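Local coordinates for oxalate biosynthetic component 1 (Burkholderia thailandensis, PDB 5IKY), which is a bifunctional enzyme of quorum sensing-dependent oxalate production, a serine hydrolase of the alpha/beta-hydrolase type with an additional lyase activity, at residues 631-642 with 672-680; 310-318 with 326-337. All blocks are in the same frame, centred on the assembly; numbering follows the deposited sequence.

How the interactions relate
Interaction 2 comes first along the chain, and the two belong to different parts of this modular enzyme. The contact of 310-318 with 326-337 lies in the region related to beta-keto acid cleavage enzymes, where it joins strand 310-313 of the TIM-barrel-like parallel sheet to the loop and helix that follow. It is near a metal site: the side chain of Tyr326 is about 7 Å from the magnesium ion, too far to be a ligand; His227 and Glu477 bind the metal. The contact of 631-642 with 672-680 lies in the cap domain. The centres of the two contacts are about 52 Å apart and their nearest atoms about 30 Å, with no touch between them.

Interaction 1: residues 631-642 with 672-680; sequences PQALNFARELLV and YSVRVDQFK
Asn635 reaches from the helix to the loop at 672-674 and grips it with both ends of its amide. Its CB packs against Val674 CG2, and Asn635 CG lies 3.4 Å from the same methyl CG2 of Val674. Asn635 OD1 accepts a bond from Val674 N at 2.8 Å, the donor standing above the carbonyl plane. Asn635 ND2 donates to Tyr672 O at 3.0 Å, in the plane of its own amide. Together these two bonds fix the amide's rotation. Arg638, bent at chi3 (58°), brings NH1 to a lone pair of Val674 O in an almost straight bond of 169°; its NE pairs with Asp652. Farther along, the Phe679 ring is sandwiched between Val676 CA and Glu639 CA, the latter 4.2 Å from the Phe679 ring centroid. The Glu639 side chain is extended beyond CG, and Glu639 OE2 accepts a bond from Lys680 N, met on the anti side, at 2.6 Å; that oxygen also meets Arg616 in a salt bridge. Three polar side chains of helix 629-641 thus bind the backbone of the irregular loop before helix 682-690, within the cap domain.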
loop_
_atom_site.group_PDB
_atom_site.type_symbol
_atom_site.label_atom_id
_atom_site.label_comp_id
_atom_site.label_asym_id
_atom_site.label_seq_id
_atom_site.Cartn_x
_atom_site.Cartn_y
_atom_site.Cartn_z
ATOM N N PRO A 631 -2.192 3.602 29.563
ATOM C CA PRO A 631 -2.274 4.916 30.214
ATOM C C PRO A 631 -1.759 6.058 29.339
ATOM O O PRO A 631 -2.109 7.213 29.588
ATOM C CB PRO A 631 -1.389 4.745 31.451
ATOM C CG PRO A 631 -0.386 3.742 31.035
ATOM C CD PRO A 631 -1.143 2.768 30.181
ATOM N N GLN A 632 -0.931 5.741 28.347
ATOM C CA GLN A 632 -0.473 6.741 27.387
ATOM C C GLN A 632 -1.668 7.400 26.719
ATOM O O GLN A 632 -1.785 8.625 26.698
ATOM C CB GLN A 632 0.435 6.115 26.327
ATOM C CG GLN A 632 1.922 6.221 26.616
ATOM C CD GLN A 632 2.770 5.704 25.467
ATOM O OE1 GLN A 632 2.293 5.576 24.338
ATOM N NE2 GLN A 632 4.033 5.403 25.750
ATOM N N ALA A 633 -2.559 6.569 26.186
ATOM C CA ALA A 633 -3.755 7.046 25.503
ATOM C C ALA A 633 -4.711 7.742 26.467
ATOM O O ALA A 633 -5.361 8.723 26.106
ATOM C CB ALA A 633 -4.454 5.894 24.805
ATOM N N LEU A 634 -4.793 7.230 27.690
ATOM C CA LEU A 634 -5.673 7.806 28.699
ATOM C C LEU A 634 -5.228 9.210 29.088
ATOM O O LEU A 634 -6.021 10.152 29.056
ATOM C CB LEU A 634 -5.730 6.914 29.940
ATOM C CG LEU A 634 -6.398 5.553 29.750
ATOM C CD1 LEU A 634 -6.565 4.843 31.087
ATOM C CD2 LEU A 634 -7.734 5.716 29.046
ATOM N N ASN A 635 -3.958 9.343 29.455
ATOM C CA ASN A 635 -3.404 10.638 29.826
ATOM C C ASN A 635 -3.420 11.612 28.655
ATOM O O ASN A 635 -3.574 12.817 28.844
ATOM C CB ASN A 635 -1.980 10.479 30.357
ATOM C CG ASN A 635 -1.935 9.771 31.694
ATOM O OD1 ASN A 635 -2.240 10.360 32.732
ATOM N ND2 ASN A 635 -1.548 8.500 31.680
ATOM N N PHE A 636 -3.260 11.079 27.447
ATOM C CA PHE A 636 -3.346 11.883 26.235
ATOM C C PHE A 636 -4.710 12.551 26.142
ATOM O O PHE A 636 -4.812 13.738 25.835
ATOM C CB PHE A 636 -3.094 11.021 24.996
ATOM C CG PHE A 636 -3.236 11.764 23.698
ATOM C CD1 PHE A 636 -2.181 12.501 23.187
ATOM C CD2 PHE A 636 -4.423 11.719 22.983
ATOM C CE1 PHE A 636 -2.307 13.183 21.993
ATOM C CE2 PHE A 636 -4.556 12.399 21.787
ATOM C CZ PHE A 636 -3.496 13.132 21.291
ATOM N N ALA A 637 -5.752 11.773 26.413
ATOM C CA ALA A 637 -7.115 12.285 26.414
ATOM C C ALA A 637 -7.279 13.351 27.490
ATOM O O ALA A 637 -7.858 14.408 27.244
ATOM C CB ALA A 637 -8.107 11.156 26.625
ATOM N N ARG A 638 -6.762 13.066 28.682
ATOM C CA ARG A 638 -6.774 14.029 29.777
ATOM C C ARG A 638 -6.006 15.287 29.390
ATOM O O ARG A 638 -6.398 16.402 29.732
ATOM C CB ARG A 638 -6.163 13.418 31.041
ATOM C CG ARG A 638 -6.819 12.125 31.497
ATOM C CD ARG A 638 -6.087 11.531 32.695
ATOM N NE ARG A 638 -6.034 12.455 33.826
ATOM C CZ ARG A 638 -4.911 12.959 34.331
ATOM N NH1 ARG A 638 -3.737 12.629 33.809
ATOM N NH2 ARG A 638 -4.961 13.792 35.363
ATOM N N GLU A 639 -4.912 15.092 28.665
ATOM C CA GLU A 639 -4.029 16.183 28.274
ATOM C C GLU A 639 -4.708 17.128 27.283
ATOM O O GLU A 639 -4.350 18.301 27.187
ATOM C CB GLU A 639 -2.742 15.618 27.671
ATOM C CG GLU A 639 -1.569 16.575 27.652
ATOM C CD GLU A 639 -0.290 15.902 27.193
ATOM O OE1 GLU A 639 -0.372 14.951 26.385
ATOM O OE2 GLU A 639 0.796 16.314 27.649
ATOM N N LEU A 640 -5.691 16.608 26.556
ATOM C CA LEU A 640 -6.382 17.385 25.531
ATOM C C LEU A 640 -7.669 18.031 26.040
ATOM O O LEU A 640 -8.048 19.111 25.588
ATOM C CB LEU A 640 -6.699 16.500 24.323
ATOM C CG LEU A 640 -5.772 16.625 23.111
ATOM C CD1 LEU A 640 -4.323 16.358 23.497
ATOM C CD2 LEU A 640 -6.218 15.685 22.000
ATOM N N LEU A 641 -8.336 17.370 26.981
ATOM C CA LEU A 641 -9.643 17.825 27.442
ATOM C C LEU A 641 -9.551 18.848 28.574
ATOM O O LEU A 641 -10.340 19.790 28.629
ATOM C CB LEU A 641 -10.490 16.631 27.884
ATOM C CG LEU A 641 -10.774 15.588 26.800
ATOM C CD1 LEU A 641 -11.837 14.604 27.257
ATOM C CD2 LEU A 641 -11.183 16.258 25.499
ATOM N N VAL A 642 -8.591 18.656 29.473
ATOM C CA VAL A 642 -8.410 19.552 30.616
ATOM C C VAL A 642 -8.175 21.028 30.246
ATOM O O VAL A 642 -8.824 21.906 30.818
ATOM C CB VAL A 642 -7.245 19.071 31.522
ATOM C CG1 VAL A 642 -6.807 20.173 32.477
ATOM C CG2 VAL A 642 -7.655 17.827 32.291
ATOM N N TYR A 672 -0.908 5.768 37.641
ATOM C CA TYR A 672 -0.557 5.931 36.235
ATOM C C TYR A 672 -1.082 7.258 35.698
ATOM O O TYR A 672 -0.952 7.554 34.513
ATOM C CB TYR A 672 -1.104 4.773 35.396
ATOM C CG TYR A 672 -0.225 3.540 35.386
ATOM C CD1 TYR A 672 0.709 3.316 36.389
ATOM C CD2 TYR A 672 -0.324 2.605 34.364
ATOM C CE1 TYR A 672 1.515 2.191 36.378
ATOM C CE2 TYR A 672 0.476 1.480 34.344
ATOM C CZ TYR A 672 1.393 1.278 35.352
ATOM O OH TYR A 672 2.191 0.156 35.329
ATOM N N SER A 673 -1.684 8.048 36.580
ATOM C CA SER A 673 -2.157 9.375 36.219
ATOM C C SER A 673 -0.965 10.321 36.100
ATOM O O SER A 673 -0.067 10.311 36.942
ATOM C CB SER A 673 -3.166 9.894 37.251
ATOM O OG SER A 673 -3.136 11.309 37.320
ATOM N N VAL A 674 -0.945 11.124 35.041
ATOM C CA VAL A 674 0.112 12.113 34.859
ATOM C C VAL A 674 -0.279 13.432 35.519
ATOM O O VAL A 674 -1.375 13.949 35.288
ATOM C CB VAL A 674 0.417 12.352 33.363
ATOM C CG1 VAL A 674 1.340 13.544 33.191
ATOM C CG2 VAL A 674 1.026 11.108 32.735
ATOM N N ARG A 675 0.616 13.963 36.349
ATOM C CA ARG A 675 0.387 15.236 37.022
ATOM C C ARG A 675 0.110 16.342 36.008
ATOM O O ARG A 675 0.615 16.307 34.886
ATOM C CB ARG A 675 1.586 15.604 37.898
ATOM N N VAL A 676 -0.698 17.317 36.411
ATOM C CA VAL A 676 -1.152 18.367 35.508
ATOM C C VAL A 676 -0.002 19.246 35.012
ATOM O O VAL A 676 0.021 19.645 33.849
ATOM C CB VAL A 676 -2.223 19.254 36.181
ATOM C CG1 VAL A 676 -2.642 20.393 35.262
ATOM C CG2 VAL A 676 -3.430 18.413 36.571
ATOM N N ASP A 677 0.962 19.534 35.882
ATOM C CA ASP A 677 2.072 20.400 35.490
ATOM C C ASP A 677 3.133 19.624 34.710
ATOM O O ASP A 677 4.196 20.156 34.387
ATOM C CB ASP A 677 2.694 21.082 36.714
ATOM C CG ASP A 677 3.747 20.228 37.391
ATOM O OD1 ASP A 677 3.477 19.035 37.654
ATOM O OD2 ASP A 677 4.852 20.751 37.655
ATOM N N GLN A 678 2.837 18.363 34.408
ATOM C CA GLN A 678 3.669 17.576 33.505
ATOM C C GLN A 678 3.000 17.469 32.138
ATOM O O GLN A 678 3.492 16.774 31.248
ATOM C CB GLN A 678 3.939 16.184 34.080
ATOM C CG GLN A 678 5.126 16.125 35.031
ATOM C CD GLN A 678 6.438 16.487 34.355
ATOM O OE1 GLN A 678 6.866 15.825 33.410
ATOM N NE2 GLN A 678 7.081 17.542 34.839
ATOM N N PHE A 679 1.870 18.157 31.982
ATOM C CA PHE A 679 1.183 18.215 30.696
ATOM C C PHE A 679 2.013 18.988 29.683
ATOM O O PHE A 679 2.597 20.024 30.005
ATOM C CB PHE A 679 -0.198 18.867 30.829
ATOM C CG PHE A 679 -1.253 17.960 31.396
ATOM C CD1 PHE A 679 -1.014 16.606 31.566
ATOM C CD2 PHE A 679 -2.496 18.464 31.746
ATOM C CE1 PHE A 679 -1.992 15.775 32.086
ATOM C CE2 PHE A 679 -3.477 17.639 32.264
ATOM C CZ PHE A 679 -3.224 16.292 32.433
ATOM N N LYS A 680 2.063 18.480 28.459
ATOM C CA LYS A 680 2.770 19.155 27.382
ATOM C C LYS A 680 2.003 20.394 26.937
ATOM O O LYS A 680 0.798 20.328 26.694
ATOM C CB LYS A 680 2.972 18.206 26.199
ATOM C CG LYS A 680 3.771 16.960 26.535
ATOM C CD LYS A 680 3.718 15.947 25.404
ATOM C CE LYS A 680 4.518 14.702 25.746
ATOM N NZ LYS A 680 4.407 13.663 24.685
#

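Interaction 2: residues 310-318 with 326-337; sequences VASFSPGPV and YDNPNAFLADQL
Leu337 CD2 lies over one face of the Phe313 ring, 4.0 Å from the centroid of Phe313, while Gln336 CB and the carbonyl oxygen of Leu333 approach the ring's edge. Leu333 CD2 comes in obliquely, 3.6 Å from Phe313 CE1. The Tyr326 ring carries Val318 over one face, with CB offset toward the rim, and has Asn328 OD1 at its edge. Tyr326 CG sits between the backbone N and the carbonyl carbon (chi1 49°), and this lays the ring alongside the valine. Strand 310-313 and the helical segment 330-337 run antiparallel (173°), their axes 10.6 Å apart, and helix 330-343 leads on to the parallel strand 346-351: a beta-alpha-beta crossover of the TIM-barrel-like sheet. In the connection, Val318 and Tyr326 form an antiparallel hydrogen-bonded pair, Val318 N to Tyr326 O being 2.8 Å. Pro315 centres an inverse gamma turn, and Gly316 has a positive phi (156°), where a side chain would collide with the preceding carbonyl oxygen. Asn328 ND2 binds Gly316 O at 2.7 Å from above the carbonyl plane, while its OD1 is held by Arg294. A water accepts from Gln336 NE2 and donates to Ser312 O, bridging helix and strand; Gln336 OE1 is bound by Arg295.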
loop_
_atom_site.group_PDB
_atom_site.type_symbol
_atom_site.label_atom_id
_atom_site.label_comp_id
_atom_site.label_asym_id
_atom_site.label_seq_id
_atom_site.Cartn_x
_atom_site.Cartn_y
_atom_site.Cartn_z
ATOM N N VAL A 310 -11.601 14.320 -7.495
ATOM C CA VAL A 310 -12.040 14.460 -8.875
ATOM C C VAL A 310 -13.462 13.933 -9.056
ATOM O O VAL A 310 -13.850 12.960 -8.415
ATOM C CB VAL A 310 -11.078 13.718 -9.835
ATOM C CG1 VAL A 310 -11.566 13.800 -11.261
ATOM C CG2 VAL A 310 -9.666 14.291 -9.729
ATOM N N ALA A 311 -14.240 14.591 -9.912
ATOM C CA ALA A 311 -15.569 14.105 -10.273
ATOM C C ALA A 311 -15.808 14.226 -11.780
ATOM O O ALA A 311 -15.316 15.151 -12.427
ATOM C CB ALA A 311 -16.641 14.861 -9.500
ATOM N N SER A 312 -16.568 13.285 -12.331
ATOM C CA SER A 312 -16.856 13.257 -13.760
ATOM C C SER A 312 -17.620 14.495 -14.214
ATOM O O SER A 312 -18.469 15.023 -13.495
ATOM C CB SER A 312 -17.648 11.997 -14.119
ATOM O OG SER A 312 -16.823 10.851 -14.037
ATOM N N PHE A 313 -17.311 14.947 -15.423
ATOM C CA PHE A 313 -17.892 16.161 -15.968
ATOM C C PHE A 313 -17.921 16.067 -17.491
ATOM O O PHE A 313 -16.878 15.946 -18.129
ATOM C CB PHE A 313 -17.089 17.384 -15.510
ATOM C CG PHE A 313 -17.729 18.703 -15.844
ATOM C CD1 PHE A 313 -18.701 19.246 -15.018
ATOM C CD2 PHE A 313 -17.347 19.408 -16.975
ATOM C CE1 PHE A 313 -19.287 20.464 -15.319
ATOM C CE2 PHE A 313 -17.930 20.627 -17.281
ATOM C CZ PHE A 313 -18.901 21.155 -16.451
ATOM N N SER A 314 -19.117 16.104 -18.071
ATOM C CA SER A 314 -19.256 16.045 -19.523
ATOM C C SER A 314 -20.013 17.256 -20.055
ATOM O O SER A 314 -21.231 17.346 -19.916
ATOM C CB SER A 314 -19.962 14.755 -19.945
ATOM O OG SER A 314 -19.163 13.620 -19.657
ATOM N N PRO A 315 -19.287 18.201 -20.668
ATOM C CA PRO A 315 -19.926 19.410 -21.194
ATOM C C PRO A 315 -20.691 19.139 -22.487
ATOM O O PRO A 315 -20.336 19.666 -23.540
ATOM C CB PRO A 315 -18.743 20.350 -21.433
ATOM C CG PRO A 315 -17.601 19.432 -21.716
ATOM C CD PRO A 315 -17.829 18.207 -20.872
ATOM N N GLY A 316 -21.731 18.315 -22.397
ATOM C CA GLY A 316 -22.560 17.991 -23.543
ATOM C C GLY A 316 -23.265 16.661 -23.360
ATOM O O GLY A 316 -22.931 15.901 -22.451
ATOM N N PRO A 317 -24.244 16.367 -24.229
ATOM C CA PRO A 317 -25.022 15.127 -24.148
ATOM C C PRO A 317 -24.168 13.882 -24.370
ATOM O O PRO A 317 -23.230 13.912 -25.165
ATOM C CB PRO A 317 -26.051 15.278 -25.278
ATOM C CG PRO A 317 -26.086 16.735 -25.592
ATOM C CD PRO A 317 -24.697 17.231 -25.331
ATOM N N VAL A 318 -24.494 12.802 -23.671
ATOM C CA VAL A 318 -23.837 11.525 -23.902
ATOM C C VAL A 318 -24.862 10.538 -24.442
ATOM O O VAL A 318 -25.765 10.120 -23.722
ATOM C CB VAL A 318 -23.194 10.966 -22.621
ATOM C CG1 VAL A 318 -22.418 9.696 -22.931
ATOM C CG2 VAL A 318 -22.279 12.008 -21.987
ATOM N N TYR A 326 -27.174 10.036 -21.152
ATOM C CA TYR A 326 -27.720 11.072 -20.288
ATOM C C TYR A 326 -27.385 12.450 -20.841
ATOM O O TYR A 326 -26.417 12.615 -21.583
ATOM C CB TYR A 326 -27.188 10.918 -18.857
ATOM C CG TYR A 326 -25.683 10.760 -18.766
ATOM C CD1 TYR A 326 -25.078 9.525 -18.982
ATOM C CD2 TYR A 326 -24.867 11.841 -18.453
ATOM C CE1 TYR A 326 -23.706 9.376 -18.899
ATOM C CE2 TYR A 326 -23.492 11.697 -18.365
ATOM C CZ TYR A 326 -22.919 10.463 -18.590
ATOM O OH TYR A 326 -21.554 10.311 -18.507
ATOM N N ASP A 327 -28.199 13.436 -20.486
ATOM C CA ASP A 327 -27.990 14.794 -20.958
ATOM C C ASP A 327 -27.257 15.614 -19.899
ATOM O O ASP A 327 -27.302 15.293 -18.712
ATOM C CB ASP A 327 -29.327 15.449 -21.316
ATOM C CG ASP A 327 -29.152 16.780 -22.022
ATOM O OD1 ASP A 327 -28.216 16.896 -22.842
ATOM O OD2 ASP A 327 -29.949 17.707 -21.760
ATOM N N ASN A 328 -26.569 16.662 -20.336
ATOM C CA ASN A 328 -25.896 17.569 -19.416
ATOM C C ASN A 328 -26.187 19.027 -19.766
ATOM O O ASN A 328 -25.358 19.697 -20.382
ATOM C CB ASN A 328 -24.381 17.317 -19.417
ATOM C CG ASN A 328 -24.021 15.882 -19.048
ATOM O OD1 ASN A 328 -23.994 15.518 -17.873
ATOM N ND2 ASN A 328 -23.734 15.066 -20.055
ATOM N N PRO A 329 -27.375 19.519 -19.380
ATOM C CA PRO A 329 -27.775 20.904 -19.649
ATOM C C PRO A 329 -26.810 21.914 -19.032
ATOM O O PRO A 329 -26.156 21.613 -18.032
ATOM C CB PRO A 329 -29.161 21.004 -19.004
ATOM C CG PRO A 329 -29.658 19.599 -18.966
ATOM C CD PRO A 329 -28.443 18.762 -18.705
ATOM N N ASN A 330 -26.738 23.101 -19.625
ATOM C CA ASN A 330 -25.747 24.101 -19.250
ATOM C C ASN A 330 -25.914 24.652 -17.832
ATOM O O ASN A 330 -24.930 24.806 -17.108
ATOM C CB ASN A 330 -25.769 25.250 -20.261
ATOM C CG ASN A 330 -25.308 24.816 -21.641
ATOM O OD1 ASN A 330 -24.367 24.033 -21.773
ATOM N ND2 ASN A 330 -25.971 25.320 -22.676
ATOM N N ALA A 331 -27.149 24.954 -17.440
ATOM C CA ALA A 331 -27.405 25.462 -16.093
ATOM C C ALA A 331 -27.039 24.421 -15.044
ATOM O O ALA A 331 -26.528 24.755 -13.976
ATOM C CB ALA A 331 -28.857 25.867 -15.938
ATOM N N PHE A 332 -27.315 23.161 -15.357
ATOM C CA PHE A 332 -26.959 22.059 -14.477
ATOM C C PHE A 332 -25.451 21.988 -14.298
ATOM O O PHE A 332 -24.950 21.939 -13.174
ATOM C CB PHE A 332 -27.488 20.732 -15.026
ATOM C CG PHE A 332 -26.830 19.528 -14.422
ATOM C CD1 PHE A 332 -27.110 19.152 -13.119
ATOM C CD2 PHE A 332 -25.931 18.772 -15.156
ATOM C CE1 PHE A 332 -26.501 18.048 -12.559
ATOM C CE2 PHE A 332 -25.321 17.664 -14.603
ATOM C CZ PHE A 332 -25.607 17.300 -13.304
ATOM N N LEU A 333 -24.735 21.986 -15.419
ATOM C CA LEU A 333 -23.277 21.940 -15.406
ATOM C C LEU A 333 -22.677 23.125 -14.658
ATOM O O LEU A 333 -21.641 22.994 -14.006
ATOM C CB LEU A 333 -22.738 21.895 -16.833
ATOM C CG LEU A 333 -23.031 20.587 -17.566
ATOM C CD1 LEU A 333 -22.526 20.652 -18.992
ATOM C CD2 LEU A 333 -22.393 19.424 -16.820
ATOM N N ALA A 334 -23.334 24.275 -14.752
ATOM C CA ALA A 334 -22.889 25.467 -14.039
ATOM C C ALA A 334 -23.074 25.283 -12.537
ATOM O O ALA A 334 -22.246 25.725 -11.743
ATOM C CB ALA A 334 -23.641 26.700 -14.527
ATOM N N ASP A 335 -24.167 24.630 -12.150
ATOM C CA ASP A 335 -24.403 24.313 -10.746
ATOM C C ASP A 335 -23.379 23.302 -10.246
ATOM O O ASP A 335 -22.935 23.371 -9.100
ATOM C CB ASP A 335 -25.817 23.774 -10.539
ATOM C CG ASP A 335 -26.875 24.850 -10.667
ATOM O OD1 ASP A 335 -26.555 26.035 -10.425
ATOM O OD2 ASP A 335 -28.030 24.508 -11.000
ATOM N N GLN A 336 -23.014 22.362 -11.115
ATOM C CA GLN A 336 -21.973 21.389 -10.807
ATOM C C GLN A 336 -20.653 22.095 -10.509
ATOM O O GLN A 336 -20.092 21.944 -9.424
ATOM C CB GLN A 336 -21.792 20.398 -11.962
ATOM C CG GLN A 336 -22.995 19.500 -12.229
ATOM C CD GLN A 336 -23.209 18.463 -11.143
ATOM O OE1 GLN A 336 -23.909 18.714 -10.164
ATOM N NE2 GLN A 336 -22.613 17.287 -11.316
ATOM N N LEU A 337 -20.172 22.878 -11.471
ATOM C CA LEU A 337 -18.901 23.579 -11.324
ATOM C C LEU A 337 -18.886 24.491 -10.103
ATOM O O LEU A 337 -17.865 24.607 -9.423
ATOM C CB LEU A 337 -18.581 24.390 -12.582
ATOM C CG LEU A 337 -18.184 23.569 -13.811
ATOM C CD1 LEU A 337 -17.744 24.477 -14.946
ATOM C CD2 LEU A 337 -17.091 22.571 -13.466
HETATM O O HOH W 1 -21.010 16.873 -13.566
#